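Local coordinates for genome polyprotein (Chicken sicinivirus JSY, PDB 6QWT), which probably copies viral RNA as the RNA-dependent RNA polymerase (3Dpol) cut from the end of the genome polyprotein, at residues Leu76-Cys81 against Asn308-Leu313; Val244-Ile249 against Ile302-Val307; Ser24-Ala29 against Ala445-Ser450. All coordinates share one frame; numbering follows the deposited sequence.

Contact 1: Leu76-Cys81 against Asn308-Leu313; sequences LYFSRC and NNISLL
Tyr77 carries most of this contact, laying its ring and CB across three residues of the facing helix. The short helical segments run at 123° to each other, their axes 10.2 Å apart at closest approach. The apolar contacts centre on Tyr77 CB, at the root of the ring, where two methyls meet it: Ile310 CD1 at 3.5 Å and Leu313 CD1 at 3.7 Å. With CG anti to the backbone N (chi1 172°), the ring runs along the partner helix toward Asn309, keeping Ile310 CD1 beside its CD2. Leu76 extends the apolar strip, its CD2 meeting Leu313 CD2 at 3.8 Å as the two leucines cross almost perpendicularly. Ile310 CD1 also makes a looser contact with the Phe78 ring.

Where the ring reaches Asn309, its carbons meet the CB and amide of the asparagine, with no hydrogen bond across. Asn309 CB packs 3.6 Å from Tyr77 CE1, and the amide plane is inclined 47° to the ring. Both polar ends turn to one neighbouring loop: Tyr77 OH bonds to Tyr204 O, while Asn309 ND2 bonds to Gly205 O and also to Ser305 O of its own helix. The hydroxyl and the amide nitrogen thus both have partners beside the apolar strip. The arrangement fits the palm of the right-hand-shaped picornaviral polymerases, in which the long helix of motif B, here probably 298-316, packs against the sheet that carries motifs A and C.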
ATOM      1  N   LEU A  76      16.974 -16.783  -2.438  1.00 20.88           N
ATOM      2  CA  LEU A  76      17.824 -15.623  -2.691  1.00 21.98           C
ATOM      3  C   LEU A  76      17.382 -14.424  -1.861  1.00 20.00           C
ATOM      4  O   LEU A  76      18.207 -13.750  -1.232  1.00 19.81           O
ATOM      5  CB  LEU A  76      17.810 -15.281  -4.180  1.00 18.43           C
ATOM      6  CG  LEU A  76      18.690 -14.098  -4.589  1.00 22.86           C
ATOM      7  CD1 LEU A  76      20.137 -14.341  -4.175  1.00 20.00           C
ATOM      8  CD2 LEU A  76      18.584 -13.857  -6.085  1.00 19.35           C
ATOM      9  N   TYR A  77      16.076 -14.144  -1.842  1.00 23.58           N
ATOM     10  CA  TYR A  77      15.578 -12.986  -1.104  1.00 16.60           C
ATOM     11  C   TYR A  77      15.856 -13.123   0.390  1.00 19.29           C
ATOM     12  O   TYR A  77      16.414 -12.213   1.013  1.00 18.34           O
ATOM     13  CB  TYR A  77      14.085 -12.802  -1.369  1.00 18.57           C
ATOM     14  CG  TYR A  77      13.449 -11.740  -0.503  1.00 21.15           C
ATOM     15  CD1 TYR A  77      13.728 -10.396  -0.707  1.00 17.66           C
ATOM     16  CD2 TYR A  77      12.577 -12.082   0.525  1.00 17.88           C
ATOM     17  CE1 TYR A  77      13.160  -9.420   0.083  1.00 16.25           C
ATOM     18  CE2 TYR A  77      12.002 -11.110   1.324  1.00 21.48           C
ATOM     19  CZ  TYR A  77      12.298  -9.779   1.095  1.00 21.18           C
ATOM     20  OH  TYR A  77      11.739  -8.796   1.880  1.00 21.02           O
ATOM     21  N   PHE A  78      15.490 -14.261   0.980  1.00 17.85           N
ATOM     22  CA  PHE A  78      15.720 -14.449   2.408  1.00 20.50           C
ATOM     23  C   PHE A  78      17.197 -14.574   2.750  1.00 21.76           C
ATOM     24  O   PHE A  78      17.580 -14.286   3.889  1.00 20.00           O
ATOM     25  CB  PHE A  78      14.961 -15.674   2.907  1.00 19.47           C
ATOM     26  CG  PHE A  78      13.509 -15.408   3.166  1.00 22.94           C
ATOM     27  CD1 PHE A  78      13.098 -14.852   4.366  1.00 22.71           C
ATOM     28  CD2 PHE A  78      12.559 -15.694   2.201  1.00 19.75           C
ATOM     29  CE1 PHE A  78      11.761 -14.599   4.602  1.00 25.47           C
ATOM     30  CE2 PHE A  78      11.224 -15.444   2.428  1.00 20.78           C
ATOM     31  CZ  PHE A  78      10.822 -14.900   3.632  1.00 20.95           C
ATOM     32  N   SER A  79      18.030 -14.994   1.796  1.00 19.08           N
ATOM     33  CA  SER A  79      19.470 -15.000   2.029  1.00 26.65           C
ATOM     34  C   SER A  79      19.988 -13.583   2.231  1.00 21.42           C
ATOM     35  O   SER A  79      20.763 -13.314   3.158  1.00 23.56           O
ATOM     36  CB  SER A  79      20.190 -15.679   0.862  1.00 23.32           C
ATOM     37  OG  SER A  79      21.594 -15.586   1.004  1.00 29.79           O
ATOM     38  N   ARG A  80      19.561 -12.656   1.372  1.00 18.50           N
ATOM     39  CA  ARG A  80      19.980 -11.267   1.511  1.00 21.27           C
ATOM     40  C   ARG A  80      19.373 -10.625   2.752  1.00 22.86           C
ATOM     41  O   ARG A  80      20.043  -9.845   3.440  1.00 24.14           O
ATOM     42  CB  ARG A  80      19.603 -10.475   0.263  1.00 21.02           C
ATOM     43  CG  ARG A  80      19.724  -8.975   0.453  1.00 26.89           C
ATOM     44  CD  ARG A  80      19.881  -8.257  -0.866  1.00 31.62           C
ATOM     45  NE  ARG A  80      20.992  -8.785  -1.652  1.00 31.36           N
ATOM     46  CZ  ARG A  80      21.427  -8.237  -2.781  1.00 30.59           C
ATOM     47  NH1 ARG A  80      20.844  -7.141  -3.253  1.00 25.44           N
ATOM     48  NH2 ARG A  80      22.441  -8.782  -3.439  1.00 33.87           N
ATOM     49  N   CYS A  81      18.107 -10.930   3.050  1.00 20.03           N
ATOM     50  CA  CYS A  81      17.467 -10.374   4.241  1.00 23.21           C
ATOM     51  C   CYS A  81      18.269 -10.694   5.497  1.00 24.85           C
ATOM     52  O   CYS A  81      18.516  -9.813   6.329  1.00 25.81           O
ATOM     53  CB  CYS A  81      16.039 -10.908   4.371  1.00 19.71           C
ATOM     54  SG  CYS A  81      14.832 -10.158   3.249  1.00 22.45           S
ATOM     55  N   ASN A 308       6.460  -9.116  -3.917  1.00 23.58           N
ATOM     56  CA  ASN A 308       6.982  -8.408  -5.080  1.00 22.40           C
ATOM     57  C   ASN A 308       8.470  -8.681  -5.274  1.00 22.33           C
ATOM     58  O   ASN A 308       8.919  -8.930  -6.398  1.00 22.36           O
ATOM     59  CB  ASN A 308       6.716  -6.914  -4.917  1.00 24.97           C
ATOM     60  CG  ASN A 308       6.551  -6.207  -6.233  1.00 28.22           C
ATOM     61  OD1 ASN A 308       7.000  -6.692  -7.271  1.00 26.72           O
ATOM     62  ND2 ASN A 308       5.864  -5.071  -6.209  1.00 28.68           N
ATOM     63  N   ASN A 309       9.250  -8.635  -4.190  1.00 21.93           N
ATOM     64  CA  ASN A 309      10.678  -8.926  -4.287  1.00 22.04           C
ATOM     65  C   ASN A 309      10.909 -10.329  -4.838  1.00 23.44           C
ATOM     66  O   ASN A 309      11.709 -10.522  -5.761  1.00 17.30           O
ATOM     67  CB  ASN A 309      11.345  -8.775  -2.918  1.00 16.27           C
ATOM     68  CG  ASN A 309      11.858  -7.365  -2.661  1.00 24.52           C
ATOM     69  OD1 ASN A 309      13.067  -7.113  -2.687  1.00 19.22           O
ATOM     70  ND2 ASN A 309      10.940  -6.441  -2.396  1.00 24.10           N
ATOM     71  N   ILE A 310      10.199 -11.321  -4.285  1.00 18.59           N
ATOM     72  CA  ILE A 310      10.368 -12.708  -4.716  1.00 21.47           C
ATOM     73  C   ILE A 310      10.015 -12.855  -6.191  1.00 22.86           C
ATOM     74  O   ILE A 310      10.738 -13.499  -6.963  1.00 22.08           O
ATOM     75  CB  ILE A 310       9.512 -13.648  -3.845  1.00 21.47           C
ATOM     76  CG1 ILE A 310       9.839 -13.468  -2.361  1.00 20.84           C
ATOM     77  CG2 ILE A 310       9.685 -15.093  -4.282  1.00 17.21           C
ATOM     78  CD1 ILE A 310      10.923 -14.337  -1.855  1.00 24.49           C
ATOM     79  N   SER A 311       8.890 -12.268  -6.602  1.00 21.41           N
ATOM     80  CA  SER A 311       8.434 -12.415  -7.981  1.00 22.36           C
ATOM     81  C   SER A 311       9.430 -11.805  -8.959  1.00 23.16           C
ATOM     82  O   SER A 311       9.789 -12.427  -9.965  1.00 22.34           O
ATOM     83  CB  SER A 311       7.052 -11.781  -8.135  1.00 18.83           C
ATOM     84  OG  SER A 311       6.146 -12.340  -7.203  1.00 22.30           O
ATOM     85  N   LEU A 312       9.896 -10.583  -8.673  1.00 22.86           N
ATOM     86  CA  LEU A 312      10.884  -9.941  -9.539  1.00 24.43           C
ATOM     87  C   LEU A 312      12.163 -10.762  -9.628  1.00 23.89           C
ATOM     88  O   LEU A 312      12.706 -10.962 -10.722  1.00 22.38           O
ATOM     89  CB  LEU A 312      11.195  -8.535  -9.028  1.00 19.86           C
ATOM     90  CG  LEU A 312      10.088  -7.490  -9.149  1.00 26.60           C
ATOM     91  CD1 LEU A 312      10.334  -6.342  -8.175  1.00 25.03           C
ATOM     92  CD2 LEU A 312       9.979  -6.980 -10.582  1.00 27.55           C
ATOM     93  N   LEU A 313      12.660 -11.242  -8.486  1.00 21.81           N
ATOM     94  CA  LEU A 313      13.870 -12.056  -8.487  1.00 23.75           C
ATOM     95  C   LEU A 313      13.679 -13.332  -9.304  1.00 21.80           C
ATOM     96  O   LEU A 313      14.600 -13.773  -9.998  1.00 18.67           O
ATOM     97  CB  LEU A 313      14.278 -12.385  -7.050  1.00 19.63           C
ATOM     98  CG  LEU A 313      14.851 -11.222  -6.232  1.00 20.56           C
ATOM     99  CD1 LEU A 313      14.775 -11.502  -4.739  1.00 20.59           C
ATOM    100  CD2 LEU A 313      16.283 -10.922  -6.634  1.00 29.02           C
TER

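Contact 2: Val244-Ile249 against Ile302-Val307; sequences VVFKLI and ILNSMV
Val245 and Val307 mark the closest backbone approach, their CA atoms 6.5 Å apart where two helices cross at 106°. The axes of these short segments come within 10.4 Å; no hydrogen bond spans the gap, and the contact is mostly between side chains. Val307 sits at its middle and uses both branches. Its CG2, anti to the carbonyl carbon, stands over one face of the Phe246 ring in a CH-pi contact, 3.9 Å from the centroid and 20° off the normal. The same methyl meets Ile249 CD1 at 3.6 Å, touching both ring and isoleucine, while Val307 CG1 turns to Val245 CG1 at 3.9 Å. The rim of the Phe246 ring faces other partners: Leu303 CB lies near its plane by CE1, and Asn304 OD1 lies in plane 3.9 Å from CZ. On the far branch of Ile249, CG2 touches Met306 CE at 4.0 Å, a methyl brought there by the bend of the methionine chain at chi3.

Helix 267-276 borders the Phe246 and Leu303 side of this buried layer through Ile275, and helix 70-81 packs against Met306 and Leu248, so both of these helices pack on the crossing.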
ATOM      1  N   VAL A 244       0.985 -19.714  -4.360  1.00 21.12           N
ATOM      2  CA  VAL A 244       2.223 -20.434  -4.087  1.00 23.47           C
ATOM      3  C   VAL A 244       3.292 -19.508  -3.516  1.00 22.89           C
ATOM      4  O   VAL A 244       4.112 -19.933  -2.693  1.00 22.40           O
ATOM      5  CB  VAL A 244       2.694 -21.156  -5.369  1.00 24.01           C
ATOM      6  CG1 VAL A 244       3.043 -20.152  -6.463  1.00 23.08           C
ATOM      7  CG2 VAL A 244       3.859 -22.093  -5.071  1.00 21.51           C
ATOM      8  N   VAL A 245       3.291 -18.232  -3.910  1.00 19.95           N
ATOM      9  CA  VAL A 245       4.290 -17.300  -3.388  1.00 20.37           C
ATOM     10  C   VAL A 245       4.056 -17.042  -1.903  1.00 23.98           C
ATOM     11  O   VAL A 245       4.991 -17.091  -1.092  1.00 19.34           O
ATOM     12  CB  VAL A 245       4.284 -15.992  -4.200  1.00 21.11           C
ATOM     13  CG1 VAL A 245       5.326 -15.028  -3.653  1.00 20.67           C
ATOM     14  CG2 VAL A 245       4.546 -16.273  -5.671  1.00 18.97           C
ATOM     15  N   PHE A 246       2.804 -16.768  -1.523  1.00 22.41           N
ATOM     16  CA  PHE A 246       2.477 -16.573  -0.112  1.00 22.93           C
ATOM     17  C   PHE A 246       2.780 -17.822   0.704  1.00 22.45           C
ATOM     18  O   PHE A 246       3.304 -17.734   1.821  1.00 20.60           O
ATOM     19  CB  PHE A 246       1.003 -16.197   0.042  1.00 24.44           C
ATOM     20  CG  PHE A 246       0.736 -14.727  -0.064  1.00 23.59           C
ATOM     21  CD1 PHE A 246       1.311 -13.841   0.829  1.00 23.40           C
ATOM     22  CD2 PHE A 246      -0.097 -14.232  -1.054  1.00 28.56           C
ATOM     23  CE1 PHE A 246       1.066 -12.483   0.735  1.00 27.21           C
ATOM     24  CE2 PHE A 246      -0.349 -12.875  -1.151  1.00 29.95           C
ATOM     25  CZ  PHE A 246       0.235 -12.000  -0.257  1.00 26.42           C
ATOM     26  N   LYS A 247       2.441 -18.996   0.165  1.00 20.88           N
ATOM     27  CA  LYS A 247       2.688 -20.246   0.877  1.00 24.63           C
ATOM     28  C   LYS A 247       4.176 -20.441   1.151  1.00 24.46           C
ATOM     29  O   LYS A 247       4.566 -20.818   2.262  1.00 22.67           O
ATOM     30  CB  LYS A 247       2.123 -21.417   0.073  1.00 25.50           C
ATOM     31  CG  LYS A 247       2.055 -22.729   0.832  1.00 32.03           C
ATOM     32  CD  LYS A 247       1.913 -23.910  -0.122  1.00 38.60           C
ATOM     33  CE  LYS A 247       3.252 -24.606  -0.346  1.00 45.34           C
ATOM     34  NZ  LYS A 247       3.415 -25.115  -1.740  1.00 50.48           N
ATOM     35  N   LEU A 248       5.023 -20.183   0.153  1.00 20.60           N
ATOM     36  CA  LEU A 248       6.460 -20.336   0.351  1.00 21.30           C
ATOM     37  C   LEU A 248       6.993 -19.316   1.352  1.00 20.62           C
ATOM     38  O   LEU A 248       7.874 -19.634   2.159  1.00 19.77           O
ATOM     39  CB  LEU A 248       7.188 -20.217  -0.987  1.00 18.98           C
ATOM     40  CG  LEU A 248       6.902 -21.378  -1.944  1.00 25.25           C
ATOM     41  CD1 LEU A 248       7.464 -21.118  -3.333  1.00 22.46           C
ATOM     42  CD2 LEU A 248       7.441 -22.675  -1.370  1.00 21.53           C
ATOM     43  N   ILE A 249       6.469 -18.091   1.321  1.00 18.20           N
ATOM     44  CA  ILE A 249       6.883 -17.085   2.293  1.00 19.15           C
ATOM     45  C   ILE A 249       6.483 -17.511   3.699  1.00 21.56           C
ATOM     46  O   ILE A 249       7.238 -17.324   4.660  1.00 21.01           O
ATOM     47  CB  ILE A 249       6.288 -15.713   1.923  1.00 20.33           C
ATOM     48  CG1 ILE A 249       6.974 -15.160   0.674  1.00 19.47           C
ATOM     49  CG2 ILE A 249       6.415 -14.736   3.086  1.00 22.97           C
ATOM     50  CD1 ILE A 249       6.304 -13.932   0.113  1.00 19.89           C
ATOM     51  N   ILE A 302       3.552  -5.100   3.951  1.00 32.46           N
ATOM     52  CA  ILE A 302       4.847  -5.702   4.256  1.00 30.65           C
ATOM     53  C   ILE A 302       4.996  -7.033   3.531  1.00 28.58           C
ATOM     54  O   ILE A 302       6.016  -7.299   2.887  1.00 26.22           O
ATOM     55  CB  ILE A 302       5.020  -5.863   5.779  1.00 35.90           C
ATOM     56  CG1 ILE A 302       5.406  -4.527   6.414  1.00 31.13           C
ATOM     57  CG2 ILE A 302       6.076  -6.913   6.099  1.00 30.75           C
ATOM     58  CD1 ILE A 302       6.729  -4.006   5.930  1.00 36.69           C
ATOM     59  N   LEU A 303       3.976  -7.891   3.627  1.00 26.22           N
ATOM     60  CA  LEU A 303       4.014  -9.173   2.931  1.00 27.95           C
ATOM     61  C   LEU A 303       3.918  -8.999   1.420  1.00 22.81           C
ATOM     62  O   LEU A 303       4.501  -9.790   0.671  1.00 23.44           O
ATOM     63  CB  LEU A 303       2.893 -10.079   3.442  1.00 28.98           C
ATOM     64  CG  LEU A 303       2.879 -10.282   4.962  1.00 31.02           C
ATOM     65  CD1 LEU A 303       1.731 -11.182   5.390  1.00 34.26           C
ATOM     66  CD2 LEU A 303       4.208 -10.844   5.446  1.00 28.12           C
ATOM     67  N   ASN A 304       3.195  -7.976   0.954  1.00 25.77           N
ATOM     68  CA  ASN A 304       3.155  -7.692  -0.478  1.00 27.85           C
ATOM     69  C   ASN A 304       4.530  -7.300  -1.000  1.00 25.77           C
ATOM     70  O   ASN A 304       4.914  -7.695  -2.108  1.00 21.29           O
ATOM     71  CB  ASN A 304       2.146  -6.585  -0.774  1.00 31.98           C
ATOM     72  CG  ASN A 304       0.783  -7.127  -1.154  1.00 41.18           C
ATOM     73  OD1 ASN A 304       0.327  -8.136  -0.611  1.00 40.37           O
ATOM     74  ND2 ASN A 304       0.124  -6.457  -2.091  1.00 42.96           N
ATOM     75  N   SER A 305       5.274  -6.504  -0.224  1.00 24.74           N
ATOM     76  CA  SER A 305       6.643  -6.152  -0.595  1.00 25.27           C
ATOM     77  C   SER A 305       7.488  -7.399  -0.792  1.00 18.97           C
ATOM     78  O   SER A 305       8.205  -7.530  -1.790  1.00 21.60           O
ATOM     79  CB  SER A 305       7.274  -5.262   0.476  1.00 24.99           C
ATOM     80  OG  SER A 305       6.689  -3.976   0.491  1.00 28.02           O
ATOM     81  N   MET A 306       7.422  -8.325   0.166  1.00 18.92           N
ATOM     82  CA  MET A 306       8.170  -9.567   0.038  1.00 21.62           C
ATOM     83  C   MET A 306       7.723 -10.347  -1.191  1.00 19.59           C
ATOM     84  O   MET A 306       8.560 -10.835  -1.955  1.00 21.63           O
ATOM     85  CB  MET A 306       8.023 -10.395   1.314  1.00 21.17           C
ATOM     86  CG  MET A 306       8.447  -9.624   2.557  1.00 25.11           C
ATOM     87  SD  MET A 306       8.303 -10.530   4.110  1.00 35.79           S
ATOM     88  CE  MET A 306       9.266 -11.968   3.756  1.00 23.88           C
ATOM     89  N   VAL A 307       6.408 -10.437  -1.420  1.00 20.38           N
ATOM     90  CA  VAL A 307       5.894 -11.095  -2.622  1.00 20.56           C
ATOM     91  C   VAL A 307       6.477 -10.447  -3.873  1.00 18.13           C
ATOM     92  O   VAL A 307       6.933 -11.128  -4.798  1.00 19.06           O
ATOM     93  CB  VAL A 307       4.355 -11.054  -2.643  1.00 21.44           C
ATOM     94  CG1 VAL A 307       3.830 -11.402  -4.035  1.00 18.93           C
ATOM     95  CG2 VAL A 307       3.780 -11.990  -1.599  1.00 20.71           C
TER

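Contact 3: Ser24-Ala29 against Ala445-Ser450; sequences SPAYGA and AQCLKS
Gln446 is directed at the loop 24-29 from the last turns of a helix, while the neighbouring Cys447 reaches the loop with its sulfur and Ser450 adds a third side chain just beyond them. Gln446 starts out with CG anti to the backbone N (chi1 -170°), which sets its aliphatic part against the second of two overlapping type I turns. Its CG lies 3.5 Å from Ala29 N and 3.6 Å from Ala26 O, and its CB meets Ala29 CB at 3.9 Å; beyond them the chain bends and its end rests alongside Gly28. Cys447 takes a different direction, its sulfur beside its own backbone N and over the first turn, where SG meets Ala26 CB at 3.7 Å.

Ser450 faces Pro25, with its CB 3.8 Å from Pro25 CB. Its OG donates to Pro25 O at 2.7 Å. The hydroxyl approaches at a C=O...donor angle of 127°, tilted 21° from the carbonyl plane. That oxygen also receives a CA-H...O contact from Cys447 CA at 3.5 Å. Within the loop, Ser24 OG accepts from Ala26 N in an ST turn and is bonded to Val409 O as well, which helps fix the first turn against the rest of the domain. Phe417 of helix 417-428 covers Pro25, Ala26 and Cys447.

In picornaviral polymerases the N-terminal part of the fingers reaches over to the thumb, and this loop against helix 433-449 is consistent with that bridge. With no ionic pair across it, the join depends on the close fit of turns against helix and on a single directional hydrogen bond, to a main-chain oxygen.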
ATOM      1  N   SER A  24     -14.785  21.614  -3.760  1.00 25.55           N
ATOM      2  CA  SER A  24     -14.199  22.495  -2.762  1.00 26.79           C
ATOM      3  C   SER A  24     -14.299  23.944  -3.217  1.00 19.88           C
ATOM      4  O   SER A  24     -14.616  24.228  -4.374  1.00 22.13           O
ATOM      5  CB  SER A  24     -12.746  22.091  -2.520  1.00 25.76           C
ATOM      6  OG  SER A  24     -11.876  22.727  -3.442  1.00 23.41           O
ATOM      7  N   PRO A  25     -14.037  24.902  -2.321  1.00 26.19           N
ATOM      8  CA  PRO A  25     -14.016  26.316  -2.741  1.00 23.07           C
ATOM      9  C   PRO A  25     -12.982  26.634  -3.815  1.00 26.73           C
ATOM     10  O   PRO A  25     -13.017  27.739  -4.369  1.00 27.46           O
ATOM     11  CB  PRO A  25     -13.700  27.065  -1.439  1.00 27.76           C
ATOM     12  CG  PRO A  25     -14.188  26.162  -0.360  1.00 27.62           C
ATOM     13  CD  PRO A  25     -13.927  24.767  -0.856  1.00 25.86           C
ATOM     14  N   ALA A  26     -12.071  25.710  -4.126  1.00 24.55           N
ATOM     15  CA  ALA A  26     -11.054  25.926  -5.146  1.00 24.72           C
ATOM     16  C   ALA A  26     -11.341  25.150  -6.427  1.00 23.10           C
ATOM     17  O   ALA A  26     -10.447  24.997  -7.264  1.00 23.58           O
ATOM     18  CB  ALA A  26      -9.674  25.555  -4.602  1.00 23.17           C
ATOM     19  N   TYR A  27     -12.585  24.691  -6.612  1.00 25.41           N
ATOM     20  CA  TYR A  27     -12.886  23.720  -7.664  1.00 25.96           C
ATOM     21  C   TYR A  27     -12.565  24.234  -9.069  1.00 28.02           C
ATOM     22  O   TYR A  27     -12.231  23.440  -9.952  1.00 36.44           O
ATOM     23  CB  TYR A  27     -14.355  23.299  -7.595  1.00 29.32           C
ATOM     24  CG  TYR A  27     -14.781  22.492  -8.798  1.00 27.08           C
ATOM     25  CD1 TYR A  27     -15.475  23.082  -9.846  1.00 29.03           C
ATOM     26  CD2 TYR A  27     -14.465  21.143  -8.898  1.00 28.44           C
ATOM     27  CE1 TYR A  27     -15.853  22.350 -10.956  1.00 33.98           C
ATOM     28  CE2 TYR A  27     -14.842  20.401 -10.001  1.00 30.36           C
ATOM     29  CZ  TYR A  27     -15.535  21.011 -11.028  1.00 35.19           C
ATOM     30  OH  TYR A  27     -15.913  20.275 -12.129  1.00 36.34           O
ATOM     31  N   GLY A  28     -12.681  25.527  -9.320  1.00 28.36           N
ATOM     32  CA  GLY A  28     -12.368  25.926 -10.678  1.00 32.37           C
ATOM     33  C   GLY A  28     -10.913  26.223 -10.987  1.00 31.34           C
ATOM     34  O   GLY A  28     -10.612  26.632 -12.114  1.00 33.79           O
ATOM     35  N   ALA A  29      -9.996  26.004 -10.036  1.00 26.83           N
ATOM     36  CA  ALA A  29      -8.642  26.551 -10.142  1.00 25.84           C
ATOM     37  C   ALA A  29      -7.871  25.978 -11.327  1.00 26.17           C
ATOM     38  O   ALA A  29      -7.179  26.719 -12.036  1.00 25.23           O
ATOM     39  CB  ALA A  29      -7.878  26.301  -8.840  1.00 24.09           C
ATOM     40  N   ALA A 445      -6.872  32.620  -5.786  1.00 24.36           N
ATOM     41  CA  ALA A 445      -7.771  33.408  -6.624  1.00 29.85           C
ATOM     42  C   ALA A 445      -9.117  32.715  -6.787  1.00 31.07           C
ATOM     43  O   ALA A 445     -10.168  33.365  -6.744  1.00 29.98           O
ATOM     44  CB  ALA A 445      -7.127  33.673  -7.985  1.00 27.28           C
ATOM     45  N   GLN A 446      -9.107  31.391  -6.961  1.00 26.01           N
ATOM     46  CA  GLN A 446     -10.362  30.657  -7.082  1.00 29.61           C
ATOM     47  C   GLN A 446     -11.125  30.650  -5.763  1.00 28.32           C
ATOM     48  O   GLN A 446     -12.348  30.827  -5.748  1.00 25.49           O
ATOM     49  CB  GLN A 446     -10.093  29.230  -7.556  1.00 25.09           C
ATOM     50  CG  GLN A 446     -11.345  28.466  -7.946  1.00 25.88           C
ATOM     51  CD  GLN A 446     -12.036  29.066  -9.154  1.00 33.83           C
ATOM     52  OE1 GLN A 446     -11.438  29.208 -10.221  1.00 33.58           O
ATOM     53  NE2 GLN A 446     -13.307  29.424  -8.992  1.00 38.07           N
ATOM     54  N   CYS A 447     -10.417  30.450  -4.646  1.00 27.60           N
ATOM     55  CA  CYS A 447     -11.071  30.437  -3.340  1.00 29.04           C
ATOM     56  C   CYS A 447     -11.727  31.776  -3.033  1.00 34.08           C
ATOM     57  O   CYS A 447     -12.784  31.827  -2.389  1.00 29.01           O
ATOM     58  CB  CYS A 447     -10.061  30.085  -2.249  1.00 28.13           C
ATOM     59  SG  CYS A 447      -9.526  28.368  -2.241  1.00 29.69           S
ATOM     60  N   LEU A 448     -11.105  32.873  -3.474  1.00 31.93           N
ATOM     61  CA  LEU A 448     -11.667  34.198  -3.232  1.00 33.61           C
ATOM     62  C   LEU A 448     -13.058  34.324  -3.838  1.00 34.68           C
ATOM     63  O   LEU A 448     -13.956  34.926  -3.236  1.00 32.43           O
ATOM     64  CB  LEU A 448     -10.726  35.268  -3.795  1.00 37.59           C
ATOM     65  CG  LEU A 448     -11.032  36.749  -3.555  1.00 44.58           C
ATOM     66  CD1 LEU A 448      -9.737  37.540  -3.423  1.00 43.04           C
ATOM     67  CD2 LEU A 448     -11.903  37.334  -4.665  1.00 43.94           C
ATOM     68  N   LYS A 449     -13.260  33.754  -5.029  1.00 32.18           N
ATOM     69  CA  LYS A 449     -14.568  33.811  -5.668  1.00 34.91           C
ATOM     70  C   LYS A 449     -15.608  32.985  -4.925  1.00 30.60           C
ATOM     71  O   LYS A 449     -16.809  33.225  -5.097  1.00 33.13           O
ATOM     72  CB  LYS A 449     -14.467  33.335  -7.118  1.00 36.05           C
ATOM     73  CG  LYS A 449     -13.503  34.143  -7.972  1.00 35.69           C
ATOM     74  CD  LYS A 449     -13.301  33.485  -9.328  1.00 41.03           C
ATOM     75  CE  LYS A 449     -12.515  34.387 -10.263  1.00 38.48           C
ATOM     76  NZ  LYS A 449     -11.313  34.955  -9.591  1.00 44.41           N
ATOM     77  N   SER A 450     -15.176  32.031  -4.104  1.00 31.76           N
ATOM     78  CA  SER A 450     -16.074  31.163  -3.356  1.00 33.75           C
ATOM     79  C   SER A 450     -16.269  31.609  -1.914  1.00 31.87           C
ATOM     80  O   SER A 450     -16.955  30.918  -1.154  1.00 36.73           O
ATOM     81  CB  SER A 450     -15.551  29.721  -3.384  1.00 35.45           C
ATOM     82  OG  SER A 450     -15.224  29.326  -4.708  1.00 37.05           O
TER

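Overall arrangement
Contacts 1 and 2 belong to one buried layer, whereas contact 3 lies at the periphery on the opposite side of the chain's centre, its nearest atoms about 33 Å from contact 1 and about 31 Å from contact 2. Consecutive parts of helix 298-316 serve both buried contacts, which meet directly: Met306 CE touches Phe78 CZ at 3.3 Å and Met306 CG lies 3.5 Å from Tyr77 OH. Helices 70-81 and 243-256 thereby share a partner. Both crossings are mainly of aliphatic and aromatic side chains, with an asparagine against a ring in each, and lack cross-hydrogen bonds. Contact 3, partly exposed, instead pairs a turn-rich loop with a helix end, and a serine hydroxyl bonds a main-chain carbonyl there.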